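Local coordinates for probable membrane transporter protein MamO (Magnetospirillum magneticum, PDB 5HMA) that promotes magnetite nucleation through direct binding of transition metal ions by its inactive, trypsin-like protease domain and activates the MamE protease, at residues A[93-104]-A[150-160]; A[135-144]-A[172-180]. All blocks are in the same frame, centred on the assembly; numbering follows the deposited sequence.

Interaction 1. Residues A[93-104]-A[150-160]; sequences QTVVPGQQVFAF and GPLVNAQGDLV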
loop_
_atom_site.group_PDB
_atom_site.type_symbol
_atom_site.label_atom_id
_atom_site.label_comp_id
_atom_site.label_asym_id
_atom_site.label_seq_id
_atom_site.Cartn_x
_atom_site.Cartn_y
_atom_site.Cartn_z
ATOM N N GLN A 93 -8.157 9.348 7.204
ATOM C CA GLN A 93 -9.100 10.392 6.743
ATOM C C GLN A 93 -9.662 10.087 5.361
ATOM O O GLN A 93 -9.028 9.391 4.562
ATOM C CB GLN A 93 -8.438 11.776 6.688
ATOM C CG GLN A 93 -7.644 12.189 7.910
ATOM C CD GLN A 93 -8.495 12.844 8.963
ATOM O OE1 GLN A 93 -9.669 13.149 8.729
ATOM N NE2 GLN A 93 -7.910 13.068 10.143
ATOM N N THR A 94 -10.841 10.636 5.071
ATOM C CA THR A 94 -11.357 10.652 3.701
ATOM C C THR A 94 -10.764 11.831 2.908
ATOM O O THR A 94 -10.276 12.808 3.490
ATOM C CB THR A 94 -12.886 10.749 3.669
ATOM O OG1 THR A 94 -13.299 11.954 4.319
ATOM C CG2 THR A 94 -13.514 9.553 4.370
ATOM N N VAL A 95 -10.776 11.713 1.582
ATOM C CA VAL A 95 -10.393 12.821 0.707
ATOM C C VAL A 95 -11.511 13.060 -0.292
ATOM O O VAL A 95 -12.342 12.177 -0.508
ATOM C CB VAL A 95 -9.074 12.552 -0.019
ATOM C CG1 VAL A 95 -7.906 12.530 0.971
ATOM C CG2 VAL A 95 -9.162 11.255 -0.847
ATOM N N VAL A 96 -11.539 14.258 -0.880
ATOM C CA VAL A 96 -12.539 14.622 -1.883
ATOM C C VAL A 96 -11.865 14.910 -3.236
ATOM O O VAL A 96 -10.678 15.206 -3.279
ATOM C CB VAL A 96 -13.359 15.842 -1.425
ATOM C CG1 VAL A 96 -14.341 15.451 -0.333
ATOM C CG2 VAL A 96 -12.429 16.966 -0.976
ATOM N N PRO A 97 -12.624 14.827 -4.345
ATOM C CA PRO A 97 -12.074 15.261 -5.637
ATOM C C PRO A 97 -11.460 16.666 -5.591
ATOM O O PRO A 97 -12.106 17.611 -5.145
ATOM C CB PRO A 97 -13.300 15.251 -6.560
ATOM C CG PRO A 97 -14.194 14.223 -5.955
ATOM C CD PRO A 97 -14.023 14.381 -4.473
ATOM N N GLY A 98 -10.222 16.795 -6.050
ATOM C CA GLY A 98 -9.588 18.098 -6.141
ATOM C C GLY A 98 -8.544 18.261 -5.058
ATOM O O GLY A 98 -7.705 19.155 -5.112
ATOM N N GLN A 99 -8.596 17.377 -4.072
ATOM C CA GLN A 99 -7.697 17.460 -2.946
ATOM C C GLN A 99 -6.340 16.896 -3.331
ATOM O O GLN A 99 -6.243 15.874 -4.008
ATOM C CB GLN A 99 -8.283 16.715 -1.742
ATOM C CG GLN A 99 -7.330 16.556 -0.571
ATOM C CD GLN A 99 -8.050 16.193 0.710
ATOM O OE1 GLN A 99 -9.254 15.920 0.706
ATOM N NE2 GLN A 99 -7.317 16.185 1.817
ATOM N N GLN A 100 -5.284 17.575 -2.915
ATOM C CA GLN A 100 -3.941 17.086 -3.187
ATOM C C GLN A 100 -3.640 15.860 -2.350
ATOM O O GLN A 100 -3.892 15.851 -1.139
ATOM C CB GLN A 100 -2.922 18.181 -2.902
ATOM C CG GLN A 100 -1.547 17.914 -3.444
ATOM C CD GLN A 100 -0.606 19.062 -3.147
ATOM O OE1 GLN A 100 0.509 19.111 -3.659
ATOM N NE2 GLN A 100 -1.051 19.990 -2.309
ATOM N N VAL A 101 -3.102 14.825 -2.988
ATOM C CA VAL A 101 -2.681 13.620 -2.269
ATOM C C VAL A 101 -1.281 13.215 -2.700
ATOM O O VAL A 101 -0.735 13.743 -3.667
ATOM C CB VAL A 101 -3.670 12.459 -2.479
ATOM C CG1 VAL A 101 -4.976 12.759 -1.752
ATOM C CG2 VAL A 101 -3.938 12.251 -3.972
ATOM N N PHE A 102 -0.695 12.276 -1.970
ATOM C CA PHE A 102 0.683 11.868 -2.213
ATOM C C PHE A 102 0.742 10.360 -2.170
ATOM O O PHE A 102 0.273 9.739 -1.212
ATOM C CB PHE A 102 1.635 12.483 -1.179
ATOM C CG PHE A 102 1.533 13.980 -1.091
ATOM C CD1 PHE A 102 0.481 14.578 -0.399
ATOM C CD2 PHE A 102 2.477 14.792 -1.712
ATOM C CE1 PHE A 102 0.368 15.965 -0.333
ATOM C CE2 PHE A 102 2.382 16.179 -1.633
ATOM C CZ PHE A 102 1.320 16.766 -0.953
ATOM N N ALA A 103 1.296 9.766 -3.220
ATOM C CA ALA A 103 1.370 8.315 -3.310
ATOM C C ALA A 103 2.810 7.879 -3.104
ATOM O O ALA A 103 3.705 8.298 -3.836
ATOM C CB ALA A 103 0.837 7.844 -4.650
ATOM N N PHE A 104 3.031 7.063 -2.081
ATOM C CA PHE A 104 4.382 6.629 -1.717
ATOM C C PHE A 104 4.579 5.157 -2.082
ATOM O O PHE A 104 3.635 4.366 -2.016
ATOM C CB PHE A 104 4.634 6.809 -0.207
ATOM C CG PHE A 104 4.855 8.236 0.227
ATOM C CD1 PHE A 104 3.776 9.093 0.422
ATOM C CD2 PHE A 104 6.135 8.707 0.486
ATOM C CE1 PHE A 104 3.978 10.408 0.851
ATOM C CE2 PHE A 104 6.343 10.015 0.919
ATOM C CZ PHE A 104 5.264 10.869 1.097
ATOM N N GLY A 150 1.203 0.439 -2.014
ATOM C CA GLY A 150 1.657 1.504 -1.131
ATOM C C GLY A 150 0.559 2.487 -0.715
ATOM O O GLY A 150 -0.561 2.465 -1.247
ATOM N N PRO A 151 0.871 3.363 0.246
ATOM C CA PRO A 151 -0.144 4.275 0.777
ATOM C C PRO A 151 -0.368 5.552 -0.045
ATOM O O PRO A 151 0.577 6.111 -0.615
ATOM C CB PRO A 151 0.416 4.635 2.162
ATOM C CG PRO A 151 1.897 4.625 1.947
ATOM C CD PRO A 151 2.124 3.424 1.027
ATOM N N LEU A 152 -1.627 5.985 -0.103
ATOM C CA LEU A 152 -1.977 7.354 -0.456
ATOM C C LEU A 152 -2.124 8.155 0.840
ATOM O O LEU A 152 -2.737 7.671 1.800
ATOM C CB LEU A 152 -3.279 7.394 -1.254
ATOM C CG LEU A 152 -3.519 8.715 -1.996
ATOM C CD1 LEU A 152 -2.520 8.838 -3.157
ATOM C CD2 LEU A 152 -4.950 8.804 -2.501
ATOM N N VAL A 153 -1.565 9.362 0.893
ATOM C CA VAL A 153 -1.714 10.181 2.096
ATOM C C VAL A 153 -2.154 11.562 1.716
ATOM O O VAL A 153 -1.956 11.993 0.577
ATOM C CB VAL A 153 -0.417 10.268 2.942
ATOM C CG1 VAL A 153 0.103 8.867 3.309
ATOM C CG2 VAL A 153 0.641 11.092 2.222
ATOM N N ASN A 154 -2.746 12.265 2.680
ATOM C CA ASN A 154 -3.085 13.658 2.461
ATOM C C ASN A 154 -1.866 14.494 2.838
ATOM O O ASN A 154 -0.799 13.950 3.163
ATOM C CB ASN A 154 -4.357 14.069 3.233
ATOM C CG ASN A 154 -4.225 13.957 4.761
ATOM O OD1 ASN A 154 -3.132 13.837 5.309
ATOM N ND2 ASN A 154 -5.370 14.026 5.453
ATOM N N ALA A 155 -2.019 15.807 2.802
ATOM C CA ALA A 155 -0.897 16.690 3.042
ATOM C C ALA A 155 -0.441 16.655 4.506
ATOM O O ALA A 155 0.654 17.105 4.839
ATOM C CB ALA A 155 -1.266 18.111 2.626
ATOM N N GLN A 156 -1.278 16.126 5.390
ATOM C CA GLN A 156 -0.878 16.023 6.794
ATOM C C GLN A 156 -0.189 14.683 7.079
ATOM O O GLN A 156 0.255 14.440 8.189
ATOM C CB GLN A 156 -2.085 16.206 7.727
ATOM C CG GLN A 156 -2.530 17.660 7.921
ATOM C CD GLN A 156 -3.213 18.238 6.686
ATOM O OE1 GLN A 156 -4.164 17.654 6.150
ATOM N NE2 GLN A 156 -2.725 19.392 6.226
ATOM N N GLY A 157 -0.104 13.811 6.082
ATOM C CA GLY A 157 0.526 12.516 6.290
ATOM C C GLY A 157 -0.425 11.442 6.786
ATOM O O GLY A 157 -0.003 10.324 7.059
ATOM N N ASP A 158 -1.708 11.776 6.913
ATOM C CA ASP A 158 -2.711 10.778 7.291
ATOM C C ASP A 158 -2.905 9.754 6.177
ATOM O O ASP A 158 -2.937 10.103 4.990
ATOM C CB ASP A 158 -4.045 11.445 7.607
ATOM C CG ASP A 158 -3.928 12.490 8.700
ATOM O OD1 ASP A 158 -3.075 12.307 9.592
ATOM O OD2 ASP A 158 -4.685 13.488 8.664
ATOM N N LEU A 159 -3.034 8.490 6.555
ATOM C CA LEU A 159 -3.323 7.438 5.583
ATOM C C LEU A 159 -4.713 7.677 4.995
ATOM O O LEU A 159 -5.678 7.799 5.747
ATOM C CB LEU A 159 -3.251 6.063 6.242
ATOM C CG LEU A 159 -3.490 4.862 5.323
ATOM C CD1 LEU A 159 -2.413 4.801 4.255
ATOM C CD2 LEU A 159 -3.488 3.581 6.126
ATOM N N VAL A 160 -4.839 7.763 3.671
ATOM C CA VAL A 160 -6.184 7.898 3.111
ATOM C C VAL A 160 -6.535 6.697 2.248
ATOM O O VAL A 160 -7.704 6.479 1.923
ATOM C CB VAL A 160 -6.368 9.222 2.326
ATOM C CG1 VAL A 160 -6.175 10.410 3.267
ATOM C CG2 VAL A 160 -5.428 9.319 1.149
HETATM O O HOH W 1 -9.970 7.779 2.628
HETATM O O HOH W 2 -8.009 14.453 4.043
HETATM O O HOH W 3 -4.453 17.015 1.332
#

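Interaction 2. Residues A[135-144]-A[172-180]; sequences HLLRSDAVYS and KVEGFTVPA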
loop_
_atom_site.group_PDB
_atom_site.type_symbol
_atom_site.label_atom_id
_atom_site.label_comp_id
_atom_site.label_asym_id
_atom_site.label_seq_id
_atom_site.Cartn_x
_atom_site.Cartn_y
_atom_site.Cartn_z
ATOM N N HIS A 135 -16.298 1.678 -5.856
ATOM C CA HIS A 135 -16.123 2.818 -4.951
ATOM C C HIS A 135 -14.662 3.096 -4.602
ATOM O O HIS A 135 -14.320 3.359 -3.451
ATOM C CB HIS A 135 -16.946 2.604 -3.678
ATOM C CG HIS A 135 -18.388 2.291 -3.943
ATOM N ND1 HIS A 135 -18.876 1.003 -3.961
ATOM C CD2 HIS A 135 -19.441 3.098 -4.220
ATOM C CE1 HIS A 135 -20.171 1.029 -4.229
ATOM N NE2 HIS A 135 -20.537 2.289 -4.392
ATOM N N LEU A 136 -13.806 3.036 -5.615
ATOM C CA LEU A 136 -12.408 3.418 -5.464
ATOM C C LEU A 136 -12.214 4.905 -5.746
ATOM O O LEU A 136 -13.055 5.543 -6.385
ATOM C CB LEU A 136 -11.527 2.601 -6.407
ATOM C CG LEU A 136 -11.574 1.091 -6.205
ATOM C CD1 LEU A 136 -10.937 0.397 -7.382
ATOM C CD2 LEU A 136 -10.847 0.733 -4.930
ATOM N N LEU A 137 -11.099 5.447 -5.272
ATOM C CA LEU A 137 -10.646 6.765 -5.701
ATOM C C LEU A 137 -9.843 6.661 -6.991
ATOM O O LEU A 137 -9.272 5.610 -7.298
ATOM C CB LEU A 137 -9.776 7.408 -4.630
ATOM C CG LEU A 137 -10.320 7.428 -3.202
ATOM C CD1 LEU A 137 -9.235 7.919 -2.251
ATOM C CD2 LEU A 137 -11.559 8.314 -3.124
ATOM N N ARG A 138 -9.787 7.752 -7.742
ATOM C CA ARG A 138 -8.789 7.876 -8.803
ATOM C C ARG A 138 -7.947 9.116 -8.598
ATOM O O ARG A 138 -8.463 10.185 -8.267
ATOM C CB ARG A 138 -9.446 7.934 -10.168
ATOM C CG ARG A 138 -10.083 6.634 -10.539
ATOM C CD ARG A 138 -10.499 6.659 -11.971
ATOM N NE ARG A 138 -9.353 6.635 -12.868
ATOM C CZ ARG A 138 -9.470 6.456 -14.177
ATOM N NH1 ARG A 138 -8.396 6.442 -14.954
ATOM N NH2 ARG A 138 -10.675 6.288 -14.699
ATOM N N SER A 139 -6.647 8.972 -8.796
ATOM C CA SER A 139 -5.749 10.113 -8.743
ATOM C C SER A 139 -4.566 9.895 -9.676
ATOM O O SER A 139 -4.165 8.761 -9.953
ATOM C CB SER A 139 -5.248 10.345 -7.318
ATOM O OG SER A 139 -4.069 9.600 -7.104
ATOM N N ASP A 140 -4.002 10.995 -10.151
ATOM C CA ASP A 140 -2.830 10.924 -11.007
ATOM C C ASP A 140 -1.533 10.880 -10.191
ATOM O O ASP A 140 -0.452 11.070 -10.743
ATOM C CB ASP A 140 -2.814 12.108 -11.987
ATOM C CG ASP A 140 -3.233 13.419 -11.335
ATOM O OD1 ASP A 140 -2.954 13.614 -10.137
ATOM O OD2 ASP A 140 -3.844 14.262 -12.022
ATOM N N ALA A 141 -1.634 10.629 -8.886
ATOM C CA ALA A 141 -0.429 10.499 -8.052
ATOM C C ALA A 141 0.220 9.129 -8.243
ATOM O O ALA A 141 1.392 8.935 -7.935
ATOM C CB ALA A 141 -0.748 10.719 -6.575
ATOM N N VAL A 142 -0.565 8.180 -8.736
ATOM C CA VAL A 142 -0.080 6.831 -9.015
ATOM C C VAL A 142 0.358 6.736 -10.477
ATOM O O VAL A 142 -0.469 6.801 -11.387
ATOM C CB VAL A 142 -1.157 5.802 -8.681
ATOM C CG1 VAL A 142 -0.739 4.403 -9.129
ATOM C CG2 VAL A 142 -1.490 5.862 -7.181
ATOM N N TYR A 143 1.665 6.605 -10.697
ATOM C CA TYR A 143 2.220 6.613 -12.052
ATOM C C TYR A 143 2.979 5.318 -12.388
ATOM O O TYR A 143 3.294 5.066 -13.551
ATOM C CB TYR A 143 3.152 7.826 -12.237
ATOM C CG TYR A 143 4.472 7.699 -11.495
ATOM C CD1 TYR A 143 4.552 7.930 -10.121
ATOM C CD2 TYR A 143 5.638 7.341 -12.167
ATOM C CE1 TYR A 143 5.758 7.795 -9.436
ATOM C CE2 TYR A 143 6.847 7.210 -11.494
ATOM C CZ TYR A 143 6.906 7.435 -10.131
ATOM O OH TYR A 143 8.113 7.298 -9.471
ATOM N N SER A 144 3.283 4.506 -11.375
ATOM C CA SER A 144 4.124 3.325 -11.585
ATOM C C SER A 144 3.554 2.068 -10.941
ATOM O O SER A 144 3.013 2.117 -9.845
ATOM C CB SER A 144 5.538 3.570 -11.041
ATOM O OG SER A 144 6.296 2.360 -10.977
ATOM N N LYS A 172 -1.623 3.317 -20.908
ATOM C CA LYS A 172 -1.364 4.401 -19.969
ATOM C C LYS A 172 -1.641 3.914 -18.551
ATOM O O LYS A 172 -2.679 3.310 -18.284
ATOM C CB LYS A 172 -2.225 5.629 -20.295
ATOM C CG LYS A 172 -1.634 6.590 -21.347
ATOM C CD LYS A 172 -1.370 5.914 -22.692
ATOM C CE LYS A 172 -0.950 6.921 -23.754
ATOM N NZ LYS A 172 -0.683 6.310 -25.101
ATOM N N VAL A 173 -0.695 4.149 -17.653
ATOM C CA VAL A 173 -0.894 3.832 -16.251
ATOM C C VAL A 173 -1.944 4.760 -15.625
ATOM O O VAL A 173 -1.823 5.983 -15.681
ATOM C CB VAL A 173 0.437 3.910 -15.485
ATOM C CG1 VAL A 173 0.234 3.547 -14.010
ATOM C CG2 VAL A 173 1.482 3.008 -16.149
ATOM N N GLU A 174 -2.972 4.161 -15.033
ATOM C CA GLU A 174 -4.025 4.898 -14.351
ATOM C C GLU A 174 -3.968 4.598 -12.864
ATOM O O GLU A 174 -3.730 3.455 -12.467
ATOM C CB GLU A 174 -5.403 4.525 -14.910
ATOM C CG GLU A 174 -5.579 4.761 -16.407
ATOM C CD GLU A 174 -5.463 6.231 -16.795
ATOM O OE1 GLU A 174 -5.667 7.106 -15.920
ATOM O OE2 GLU A 174 -5.164 6.511 -17.977
ATOM N N GLY A 175 -4.202 5.613 -12.037
ATOM C CA GLY A 175 -4.126 5.430 -10.599
ATOM C C GLY A 175 -5.451 5.200 -9.888
ATOM O O GLY A 175 -6.388 5.991 -10.010
ATOM N N PHE A 176 -5.531 4.107 -9.137
ATOM C CA PHE A 176 -6.698 3.837 -8.306
ATOM C C PHE A 176 -6.290 3.757 -6.848
ATOM O O PHE A 176 -5.108 3.568 -6.538
ATOM C CB PHE A 176 -7.378 2.549 -8.751
ATOM C CG PHE A 176 -8.069 2.679 -10.065
ATOM C CD1 PHE A 176 -7.343 2.646 -11.249
ATOM C CD2 PHE A 176 -9.441 2.880 -10.124
ATOM C CE1 PHE A 176 -7.974 2.795 -12.473
ATOM C CE2 PHE A 176 -10.090 3.019 -11.358
ATOM C CZ PHE A 176 -9.353 2.981 -12.529
ATOM N N THR A 177 -7.258 3.913 -5.949
ATOM C CA THR A 177 -6.975 3.837 -4.519
ATOM C C THR A 177 -8.151 3.264 -3.739
ATOM O O THR A 177 -9.277 3.764 -3.848
ATOM C CB THR A 177 -6.639 5.227 -3.908
ATOM O OG1 THR A 177 -5.527 5.816 -4.596
ATOM C CG2 THR A 177 -6.294 5.068 -2.433
ATOM N N VAL A 178 -7.878 2.219 -2.954
ATOM C CA VAL A 178 -8.841 1.685 -1.995
ATOM C C VAL A 178 -8.888 2.595 -0.773
ATOM O O VAL A 178 -7.877 2.772 -0.109
ATOM C CB VAL A 178 -8.477 0.263 -1.573
ATOM C CG1 VAL A 178 -9.582 -0.320 -0.689
ATOM C CG2 VAL A 178 -8.194 -0.618 -2.800
ATOM N N PRO A 179 -10.059 3.187 -0.473
ATOM C CA PRO A 179 -10.158 4.091 0.687
ATOM C C PRO A 179 -9.759 3.415 2.001
ATOM O O PRO A 179 -10.077 2.248 2.212
ATOM C CB PRO A 179 -11.640 4.483 0.705
ATOM C CG PRO A 179 -12.079 4.334 -0.710
ATOM C CD PRO A 179 -11.300 3.152 -1.260
ATOM N N ALA A 180 -9.076 4.143 2.878
ATOM C CA ALA A 180 -8.557 3.554 4.108
ATOM C C ALA A 180 -9.669 3.050 5.035
ATOM O O ALA A 180 -9.438 2.158 5.843
ATOM C CB ALA A 180 -7.676 4.556 4.840
HETATM O O HOH W 4 -5.117 6.963 -7.104
#

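Interaction 1. Residues A[93-104]-A[150-160]
V101 and L152 meet at the apolar centre of an antiparallel strand pair, 100-104 with 151-153, in the second beta-barrel of a trypsin-like fold. The CG of L152 lies 3.8 Å from the CB of V101; a chi1 of -164° sets CG opposite the backbone N, and CD1 touches both A103 CB and V101 CG2 while CD2 packs on V101. On the other face of the sheet, V153 CG2 meets the edge of the F104 ring at CE1, 3.7 Å away, and also touches F102 CB. The loop before strand 100-104 meets the start of strand 159-167, V95 CG1 packing on V160 CG1 at 3.6 Å and Q93 N hydrogen-bonding L159 O. F102 and V153 form a hydrogen-bonded pair, F102 N to V153 O at 2.9 Å with V153 N returning to F102 O, both in the carbonyl plane. Beyond it F104 N gives a nearly straight bond (174°) to P151 O.

The polar edge is organised by the type I turn from N154 to G157, where N154 OD1 accepts from Q156 N, an Asx turn, and from D158 N as well. These two donors stand on opposite faces of the amide plane, which should fix its rotation. Two waters then bridge the segments from Q99 NE2: one accepts from N154 ND2 and donates to T94 O, while the other donates to Q100 O and accepts from A155 N at 3.1 Å.

Interaction 2. Residues A[135-144]-A[172-180]
T177 OG1 is gripped by two groups: it hydrogen-bonds N163 OD1, and it takes a 2.8 Å bond from a water that also binds S139 OG across the strand pair. This antiparallel pair, 136-139 with 173-179, belongs to the second beta-barrel of the trypsin-like fold. L137 and T177 form a hydrogen-bonded pair, in which L137 N reaches T177 O at 2.9 Å and T177 N answers to L137 O. Further along, G175 O accepts from S139 N at 3.2 Å, the donor standing 48° out of the carbonyl plane, and also receives a CA-H contact from R138.

R138 and F176, the neighbouring non-hydrogen-bonded pair, lie side by side and point the same way. R138 CG stands over the ring face, 4.1 Å from its centroid, in a CH-pi contact. A bend at chi3 (70°) turns the chain so that the guanidinium follows the ring, the two planes only 16° apart, with F176 CZ over one guanidinium face. From there NH1 makes a salt bridge of 3.0 Å to E174 OE1, the carboxylate turned almost perpendicular to the guanidinium.

Where the start of strand 136-139 runs beside the end of 173-179, L136 CD2 touches V178 CG2 at 3.7 Å, while its CD1 meets the F176 ring. S139 OG accepts from A141 N, an ST turn at the start of the type I turn from S139 to V142. That turn brings V142 back over the glycine, its CB 3.6 Å from G175 CA.

In the fold
Interactions 1 and 2 occupy the same antiparallel sheet, their centres about 11 Å apart, and their segments alternate along the chain. Strand 159-167 joins them, pairing with 151-153 and with 173-179. They also touch directly: V95 CG2 lies 3.6 Å from L137 CD1, L152 CD2 is 3.7 Å from T177 OG1, and V160 O is 2.9 Å from A180 N, a probable hydrogen bond. Interaction 1 is away from the metal site. Interaction 2 comes closer, with the side chain of V178 about 4 Å from that of H71 and about 8 Å from that of H186, both nickel ligands in this structure.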